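Local coordinates for protein peptide methionine sulfoxide reductase MSRA (Corynebacterium diphtheriae, PDB 4D7L) that reduces the S-epimer of methionine sulfoxide, in proteins or as the free amino acid, back to methionine and so probably repairs proteins damaged by oxidation, at residues 75-80 with 89-94; 210-213 with 219-222; 101-106 with 212-217. One frame throughout, in Å; residues are numbered along the deposited sequence. Where two conformers were deposited one is given.

How the contacts relate
Contact 1 belongs to the core: helix 73-81 lies on strand 86-94, every touching residue is buried, and a carboxylate-hydroxyl hydrogen bond is set among aliphatic groups. Contacts 2 and 3 are surface contacts about 9 Å apart between centres, and both draw on the loop between strand 208-209 and helix 217-220, sharing Asp-212 and Glu-213. Their chemistry differs: 210-213 with 219-222 meets through charge and a bridging water, whereas 101-106 with 212-217 joins two aromatic rings beside a bound cacodylate. The loop is tied back to the core, since Gln-215 NE2 lies 2.9 Å from Val-91 O and Gln-216 N 2.8 Å from Glu-77 OE1.

Contact 1 (75-80 with 89-94); sequences GAEKLF and TSVGFA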
loop_
_atom_site.group_PDB
_atom_site.type_symbol
_atom_site.label_atom_id
_atom_site.label_comp_id
_atom_site.label_asym_id
_atom_site.label_seq_id
_atom_site.Cartn_x
_atom_site.Cartn_y
_atom_site.Cartn_z
ATOM N N GLY A 75 6.697 1.190 6.759
ATOM C CA GLY A 75 6.563 0.042 7.641
ATOM C C GLY A 75 5.905 -1.103 6.910
ATOM O O GLY A 75 6.252 -2.261 7.102
ATOM N N ALA A 76 4.926 -0.773 6.079
ATOM C CA ALA A 76 4.233 -1.787 5.319
ATOM C C ALA A 76 5.175 -2.481 4.342
ATOM O O ALA A 76 5.089 -3.686 4.165
ATOM C CB ALA A 76 3.048 -1.162 4.571
ATOM N N GLU A 77 6.076 -1.734 3.703
ATOM C CA GLU A 77 6.958 -2.383 2.723
ATOM C C GLU A 77 7.874 -3.392 3.410
ATOM O O GLU A 77 8.125 -4.482 2.883
ATOM C CB GLU A 77 7.822 -1.372 1.944
ATOM C CG GLU A 77 8.316 -2.018 0.606
ATOM C CD GLU A 77 9.547 -1.355 -0.032
ATOM O OE1 GLU A 77 9.986 -0.267 0.414
ATOM O OE2 GLU A 77 10.080 -1.934 -1.004
ATOM N N LYS A 78 8.390 -3.005 4.570
ATOM C CA LYS A 78 9.294 -3.877 5.341
ATOM C C LYS A 78 8.574 -5.166 5.739
ATOM O O LYS A 78 9.135 -6.267 5.631
ATOM C CB LYS A 78 9.839 -3.129 6.572
ATOM C CG LYS A 78 10.829 -3.925 7.471
ATOM C CD LYS A 78 11.397 -2.967 8.539
ATOM C CE LYS A 78 12.205 -3.634 9.663
ATOM N NZ LYS A 78 12.970 -4.836 9.276
ATOM N N LEU A 79 7.332 -5.028 6.191
ATOM C CA LEU A 79 6.508 -6.184 6.561
ATOM C C LEU A 79 6.444 -7.194 5.428
ATOM O O LEU A 79 6.602 -8.413 5.622
ATOM C CB LEU A 79 5.086 -5.721 6.911
ATOM C CG LEU A 79 4.108 -6.853 7.231
ATOM C CD1 LEU A 79 4.408 -7.392 8.638
ATOM C CD2 LEU A 79 2.677 -6.381 7.090
ATOM N N PHE A 80 6.223 -6.689 4.224
ATOM C CA PHE A 80 6.073 -7.614 3.108
ATOM C C PHE A 80 7.389 -8.112 2.517
ATOM O O PHE A 80 7.466 -9.295 2.161
ATOM C CB PHE A 80 5.183 -6.979 2.025
ATOM C CG PHE A 80 3.733 -6.993 2.406
ATOM C CD1 PHE A 80 3.037 -8.198 2.412
ATOM C CD2 PHE A 80 3.086 -5.835 2.826
ATOM C CE1 PHE A 80 1.705 -8.252 2.815
ATOM C CE2 PHE A 80 1.734 -5.869 3.218
ATOM C CZ PHE A 80 1.048 -7.080 3.220
ATOM N N THR A 89 9.380 -5.995 -3.747
ATOM C CA THR A 89 8.399 -4.988 -3.337
ATOM C C THR A 89 8.813 -3.592 -3.819
ATOM O O THR A 89 9.986 -3.353 -4.124
ATOM C CB THR A 89 8.216 -4.907 -1.797
ATOM O OG1 THR A 89 9.438 -4.452 -1.199
ATOM C CG2 THR A 89 7.803 -6.260 -1.203
ATOM N N SER A 90 7.853 -2.682 -3.895
ATOM C CA SER A 90 8.161 -1.252 -4.038
ATOM C C SER A 90 7.057 -0.468 -3.347
ATOM O O SER A 90 6.039 -1.049 -2.960
ATOM C CB SER A 90 8.288 -0.836 -5.517
ATOM O OG SER A 90 7.015 -0.802 -6.158
ATOM N N VAL A 91 7.273 0.829 -3.169
ATOM C CA VAL A 91 6.242 1.694 -2.626
ATOM C C VAL A 91 5.880 2.796 -3.594
ATOM O O VAL A 91 6.676 3.225 -4.459
ATOM C CB VAL A 91 6.657 2.335 -1.278
ATOM C CG1 VAL A 91 6.776 1.243 -0.208
ATOM C CG2 VAL A 91 7.966 3.127 -1.412
ATOM N N GLY A 92 4.648 3.253 -3.471
ATOM C CA GLY A 92 4.182 4.247 -4.406
ATOM C C GLY A 92 2.722 4.530 -4.150
ATOM O O GLY A 92 2.230 4.404 -3.024
ATOM N N PHE A 93 2.027 4.871 -5.230
ATOM C CA PHE A 93 0.714 5.506 -5.144
ATOM C C PHE A 93 -0.270 4.896 -6.128
ATOM O O PHE A 93 0.056 4.691 -7.305
ATOM C CB PHE A 93 0.852 7.008 -5.434
ATOM C CG PHE A 93 2.048 7.637 -4.757
ATOM C CD1 PHE A 93 2.090 7.745 -3.371
ATOM C CD2 PHE A 93 3.120 8.110 -5.501
ATOM C CE1 PHE A 93 3.199 8.312 -2.727
ATOM C CE2 PHE A 93 4.230 8.680 -4.870
ATOM C CZ PHE A 93 4.260 8.783 -3.478
ATOM N N ALA A 94 -1.469 4.604 -5.647
ATOM C CA ALA A 94 -2.524 4.104 -6.517
ATOM C C ALA A 94 -3.881 4.342 -5.867
ATOM O O ALA A 94 -3.963 4.574 -4.654
ATOM C CB ALA A 94 -2.324 2.608 -6.831
#
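Glu-77 reaches from the helix to the strand and takes a short hydrogen bond from Thr-89, OG1 to OE2 2.6 Å. The hydroxyl meets the carboxylate on its anti side, 17° out of plane. With CG anti to the backbone N (chi1 -159°) and the chain extended beyond it, the glutamate brings its carboxylate across to the strand. Its aliphatic part is used as well: CB packs on Val-91 CG1 at 3.5 Å, the two side chains crossing at about a right angle. On the other branch of Thr-89, CG2 rests 4.2 Å from Phe-80 CB, while the phenyl ring turns away toward Leu-131 and Ala-135 of helix 128-137.

Further partners fix these groups. Glu-77 OE1 accepts from Gln-216 N, so both oxygens of this buried acid are engaged. His-51 NE2 is a second partner of the Thr-89 hydroxyl and helps to position it. Ser-90, pointing away from the helix, bonds Glu-118 and Tyr-207. The axes of the two short segments run nearly antiparallel (166°), 8.6 Å apart. Val-91 lies about 8 Å, side chain to side chain, from Cys-72, the predicted active-site residue, here disulfide-bonded to Cys-226. Such packing of helix 73-81 against the central mixed sheet is part of the alpha/beta core of the MsrA fold.

Contact 2 (210-213 with 219-222); sequences AEDE and HKNP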
loop_
_atom_site.group_PDB
_atom_site.type_symbol
_atom_site.label_atom_id
_atom_site.label_comp_id
_atom_site.label_asym_id
_atom_site.label_seq_id
_atom_site.Cartn_x
_atom_site.Cartn_y
_atom_site.Cartn_z
ATOM N N ALA A 210 6.934 5.660 -5.998
ATOM C CA ALA A 210 7.467 6.818 -5.296
ATOM C C ALA A 210 8.951 7.014 -5.633
ATOM O O ALA A 210 9.586 6.108 -6.170
ATOM C CB ALA A 210 7.272 6.649 -3.781
ATOM N N GLU A 211 9.492 8.183 -5.284
ATOM C CA GLU A 211 10.899 8.500 -5.462
ATOM C C GLU A 211 11.818 7.415 -4.901
ATOM O O GLU A 211 11.447 6.693 -3.983
ATOM C CB GLU A 211 11.229 9.839 -4.766
ATOM C CG GLU A 211 10.621 11.081 -5.468
ATOM C CD GLU A 211 9.165 11.384 -5.054
ATOM O OE1 GLU A 211 8.484 10.522 -4.449
ATOM O OE2 GLU A 211 8.705 12.503 -5.346
ATOM N N ASP A 212 13.020 7.317 -5.449
ATOM C CA ASP A 212 14.006 6.318 -5.013
ATOM C C ASP A 212 14.264 6.283 -3.495
ATOM O O ASP A 212 14.445 5.212 -2.891
ATOM C CB ASP A 212 15.325 6.576 -5.755
ATOM C CG ASP A 212 16.417 5.580 -5.378
ATOM O OD1 ASP A 212 16.275 4.376 -5.699
ATOM O OD2 ASP A 212 17.412 6.011 -4.760
ATOM N N GLU A 213 14.273 7.457 -2.877
ATOM C CA GLU A 213 14.531 7.582 -1.446
ATOM C C GLU A 213 13.537 6.795 -0.603
ATOM O O GLU A 213 13.881 6.335 0.493
ATOM C CB GLU A 213 14.497 9.067 -1.017
ATOM C CG GLU A 213 15.680 9.878 -1.525
ATOM C CD GLU A 213 15.594 10.267 -3.020
ATOM O OE1 GLU A 213 14.523 10.117 -3.660
ATOM O OE2 GLU A 213 16.628 10.724 -3.561
ATOM N N HIS A 219 15.244 0.255 5.501
ATOM C CA HIS A 219 16.521 -0.451 5.397
ATOM C C HIS A 219 17.682 0.522 5.141
ATOM O O HIS A 219 18.751 0.417 5.752
ATOM C CB HIS A 219 16.479 -1.505 4.287
ATOM C CG HIS A 219 17.762 -2.275 4.161
ATOM N ND1 HIS A 219 18.070 -3.334 4.989
ATOM C CD2 HIS A 219 18.839 -2.089 3.368
ATOM C CE1 HIS A 219 19.273 -3.792 4.682
ATOM N NE2 HIS A 219 19.758 -3.058 3.694
ATOM N N LYS A 220 17.481 1.447 4.209
ATOM C CA LYS A 220 18.507 2.419 3.841
ATOM C C LYS A 220 18.809 3.383 4.975
ATOM O O LYS A 220 19.935 3.848 5.108
ATOM C CB LYS A 220 18.069 3.231 2.611
ATOM C CG LYS A 220 17.980 2.422 1.314
ATOM C CD LYS A 220 17.268 3.233 0.230
ATOM C CE LYS A 220 17.176 2.481 -1.089
ATOM N NZ LYS A 220 16.305 3.267 -2.039
ATOM N N ASN A 221 17.788 3.725 5.758
ATOM C CA ASN A 221 17.984 4.664 6.850
ATOM C C ASN A 221 17.482 4.061 8.154
ATOM O O ASN A 221 16.333 4.266 8.551
ATOM C CB ASN A 221 17.271 5.988 6.562
ATOM C CG ASN A 221 17.416 6.967 7.697
ATOM O OD1 ASN A 221 18.347 6.857 8.516
ATOM N ND2 ASN A 221 16.511 7.939 7.765
ATOM N N PRO A 222 18.359 3.323 8.837
ATOM C CA PRO A 222 17.995 2.655 10.086
ATOM C C PRO A 222 17.689 3.644 11.223
ATOM O O PRO A 222 17.202 3.221 12.274
ATOM C CB PRO A 222 19.214 1.778 10.385
ATOM C CG PRO A 222 20.310 2.319 9.569
ATOM C CD PRO A 222 19.711 2.972 8.383
HETATM O O HOH W 1 18.183 5.413 -2.342
#
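Lys-220, the last residue of the short helix 217-220, faces Asp-212 in the irregular backbone that follows strand 208-209, and the helix ends here, since Asn-221 is the first residue to leave helical backbone angles. The lysine side chain is fully drawn out, its torsions beyond CG all near 180°, which carries the ammonium group across to the loop at about a right angle to the aspartate. NZ comes to 2.8 Å from Asp-212 O. The carboxylate of the same residue is a looser partner: OD1 and NZ form a long salt bridge of 3.8 Å. In Asp-212 a chi1 of -180° turns the carboxylate toward the ammonium group, within reach of a bridging water. That water donates to Asp-212 OD2 at 2.6 Å and accepts from Lys-220 NZ at 2.9 Å. The ammonium group is also hydrogen-bonded to Gln-215 O, which probably holds it more firmly than the distant carboxylate does. NZ thus lies among Asp-212 O, the Asp-212 carboxylate and Gln-215 O at the protein surface, with Gln-215 O its clear hydrogen-bond partner in the loop. Asp-212 O itself accepts from Gln-215 N.

Beyond the lysine, Asn-221 binds Tyr-217 OH through ND2 and Leu-223 N through OD1, tying the residue after the helix back to its first residue and to the following chain. Also on the helix side, His-219 touches Trp-81 of helix 73-81. In the loop, Ala-210 pairs by backbone with Val-91 of strand 86-94, and Glu-211 OE2 accepts from Tyr-103 N of helix 103-107.

Contact 3 (101-106 with 212-217); sequences PTYRET and DEHQQY. With CAC (cacodylate ion), chain D.
The imidazole of His-214 turns its edge into the face of the Tyr-103 ring in a strongly tilted edge-to-face pair, whose 50° interplanar angle lets the centroids come to 4.1 Å. The CE1-NE2 edge does the touching: CE1 stands 3.3 Å above the tyrosine plane, over its centre, and NE2 lies 3.3 Å from Tyr-103 CG. The phenol end points elsewhere, OH donating to O1 of a cacodylate ion at 2.6 Å, with that oxygen at the ring edge. The ion, probably from the crystallisation liquor, also bonds Tyr-155 OH.

Tyr-103 opens helix 103-107, and a capping box fixes that helix end: Glu-105 N donates to Thr-102 OG1 at 3.0 Å, and Thr-102 N to Glu-105 OE1 at 2.9 Å. A chi1 of 177° swings the Tyr-103 ring away from its backbone N and toward the loop, about 7 Å from the side chain of Cys-72. This is consistent with Tyr-103 bordering the active-site region of the MsrA fold; the ion bonded to its hydroxyl is then probably near it too.

In 212-217, His-214 begins a type II turn closed by Tyr-217 N to His-214 O (3.2 Å), which leads into helix 217-220. Trp-74 NE1 of helix 73-81 is hydrogen-bonded to His-214 ND1, which helps to fix the imidazole's rotation; the two rings also meet, planes at about 30°, and the indole stacks with the Tyr-217 ring.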
loop_
_atom_site.group_PDB
_atom_site.type_symbol
_atom_site.label_atom_id
_atom_site.label_comp_id
_atom_site.label_asym_id
_atom_site.label_seq_id
_atom_site.Cartn_x
_atom_site.Cartn_y
_atom_site.Cartn_z
ATOM N N PRO A 101 2.329 11.210 -9.606
ATOM C CA PRO A 101 2.484 12.225 -8.559
ATOM C C PRO A 101 3.838 12.110 -7.852
ATOM O O PRO A 101 4.364 11.012 -7.743
ATOM C CB PRO A 101 1.351 11.890 -7.587
ATOM C CG PRO A 101 1.227 10.369 -7.682
ATOM C CD PRO A 101 1.444 10.100 -9.183
ATOM N N THR A 102 4.400 13.232 -7.420
ATOM C CA THR A 102 5.506 13.201 -6.471
ATOM C C THR A 102 4.953 12.889 -5.090
ATOM O O THR A 102 3.757 13.024 -4.849
ATOM C CB THR A 102 6.242 14.532 -6.395
ATOM O OG1 THR A 102 5.342 15.529 -5.891
ATOM C CG2 THR A 102 6.744 14.963 -7.777
ATOM N N TYR A 103 5.825 12.487 -4.179
ATOM C CA TYR A 103 5.416 12.257 -2.808
ATOM C C TYR A 103 4.812 13.525 -2.205
ATOM O O TYR A 103 3.760 13.501 -1.538
ATOM C CB TYR A 103 6.621 11.789 -1.988
ATOM C CG TYR A 103 6.320 11.577 -0.521
ATOM C CD1 TYR A 103 5.461 10.557 -0.110
ATOM C CD2 TYR A 103 6.933 12.363 0.451
ATOM C CE1 TYR A 103 5.207 10.330 1.255
ATOM C CE2 TYR A 103 6.685 12.150 1.800
ATOM C CZ TYR A 103 5.821 11.130 2.190
ATOM O OH TYR A 103 5.575 10.912 3.528
ATOM N N ARG A 104 5.470 14.645 -2.453
ATOM C CA ARG A 104 4.981 15.893 -1.876
ATOM C C ARG A 104 3.571 16.165 -2.389
ATOM O O ARG A 104 2.692 16.541 -1.626
ATOM C CB ARG A 104 5.922 17.055 -2.212
ATOM C CG ARG A 104 5.428 18.415 -1.726
ATOM C CD ARG A 104 6.430 19.523 -2.079
ATOM N NE ARG A 104 7.730 19.307 -1.446
ATOM C CZ ARG A 104 8.023 19.676 -0.201
ATOM N NH1 ARG A 104 7.117 20.302 0.541
ATOM N NH2 ARG A 104 9.230 19.433 0.295
ATOM N N GLU A 105 3.324 15.912 -3.670
ATOM C CA GLU A 105 1.962 16.097 -4.181
ATOM C C GLU A 105 0.943 15.188 -3.477
ATOM O O GLU A 105 -0.147 15.633 -3.096
ATOM C CB GLU A 105 1.932 15.846 -5.691
ATOM C CG GLU A 105 2.591 16.975 -6.464
ATOM C CD GLU A 105 2.718 16.696 -7.950
ATOM O OE1 GLU A 105 2.788 15.512 -8.356
ATOM O OE2 GLU A 105 2.760 17.682 -8.711
ATOM N N THR A 106 1.288 13.920 -3.319
ATOM C CA THR A 106 0.370 12.974 -2.705
ATOM C C THR A 106 0.038 13.396 -1.265
ATOM O O THR A 106 -1.116 13.294 -0.840
ATOM C CB THR A 106 0.951 11.544 -2.720
ATOM O OG1 THR A 106 1.146 11.136 -4.082
ATOM C CG2 THR A 106 0.029 10.565 -2.013
ATOM N N ASP A 212 13.020 7.317 -5.449
ATOM C CA ASP A 212 14.006 6.318 -5.013
ATOM C C ASP A 212 14.264 6.283 -3.495
ATOM O O ASP A 212 14.445 5.212 -2.891
ATOM C CB ASP A 212 15.325 6.576 -5.755
ATOM C CG ASP A 212 16.417 5.580 -5.378
ATOM O OD1 ASP A 212 16.275 4.376 -5.699
ATOM O OD2 ASP A 212 17.412 6.011 -4.760
ATOM N N GLU A 213 14.273 7.457 -2.877
ATOM C CA GLU A 213 14.531 7.582 -1.446
ATOM C C GLU A 213 13.537 6.795 -0.603
ATOM O O GLU A 213 13.881 6.335 0.493
ATOM C CB GLU A 213 14.497 9.067 -1.017
ATOM C CG GLU A 213 15.680 9.878 -1.525
ATOM C CD GLU A 213 15.594 10.267 -3.020
ATOM O OE1 GLU A 213 14.523 10.117 -3.660
ATOM O OE2 GLU A 213 16.628 10.724 -3.561
ATOM N N HIS A 214 12.299 6.665 -1.084
ATOM C CA HIS A 214 11.265 5.921 -0.339
ATOM C C HIS A 214 11.400 4.400 -0.440
ATOM O O HIS A 214 10.884 3.668 0.412
ATOM C CB HIS A 214 9.855 6.323 -0.830
ATOM C CG HIS A 214 9.489 7.730 -0.473
ATOM N ND1 HIS A 214 8.903 8.059 0.730
ATOM C CD2 HIS A 214 9.664 8.895 -1.141
ATOM C CE1 HIS A 214 8.732 9.368 0.792
ATOM N NE2 HIS A 214 9.164 9.898 -0.341
ATOM N N GLN A 215 12.045 3.925 -1.497
ATOM C CA GLN A 215 12.147 2.486 -1.739
ATOM C C GLN A 215 13.037 1.860 -0.692
ATOM O O GLN A 215 14.188 2.234 -0.573
ATOM C CB GLN A 215 12.690 2.219 -3.151
ATOM C CG GLN A 215 11.902 2.967 -4.243
ATOM C CD GLN A 215 10.419 2.556 -4.284
ATOM O OE1 GLN A 215 10.085 1.412 -3.981
ATOM N NE2 GLN A 215 9.535 3.479 -4.696
ATOM N N GLN A 216 12.483 0.934 0.083
ATOM C CA GLN A 216 13.194 0.315 1.210
ATOM C C GLN A 216 13.777 1.356 2.157
ATOM O O GLN A 216 14.880 1.198 2.676
ATOM C CB GLN A 216 14.301 -0.621 0.707
ATOM C CG GLN A 216 13.786 -1.776 -0.159
ATOM C CD GLN A 216 13.754 -1.420 -1.635
ATOM O OE1 GLN A 216 14.789 -1.113 -2.223
ATOM N NE2 GLN A 216 12.569 -1.457 -2.236
ATOM N N TYR A 217 13.018 2.423 2.384
ATOM C CA TYR A 217 13.465 3.519 3.237
ATOM C C TYR A 217 14.025 3.064 4.591
ATOM O O TYR A 217 15.080 3.529 5.033
ATOM C CB TYR A 217 12.296 4.490 3.477
ATOM C CG TYR A 217 12.650 5.628 4.399
ATOM C CD1 TYR A 217 13.419 6.692 3.954
ATOM C CD2 TYR A 217 12.193 5.649 5.728
ATOM C CE1 TYR A 217 13.744 7.747 4.808
ATOM C CE2 TYR A 217 12.515 6.700 6.584
ATOM C CZ TYR A 217 13.290 7.744 6.117
ATOM O OH TYR A 217 13.612 8.787 6.963
HETATM AS AS CAC D . 4.710 8.423 5.422
HETATM O O1 CAC D . 3.661 9.386 4.421
HETATM O O2 CAC D . 3.770 7.627 6.651
HETATM C C1 CAC D . 6.048 9.580 6.270
HETATM C C2 CAC D . 5.615 7.077 4.316
#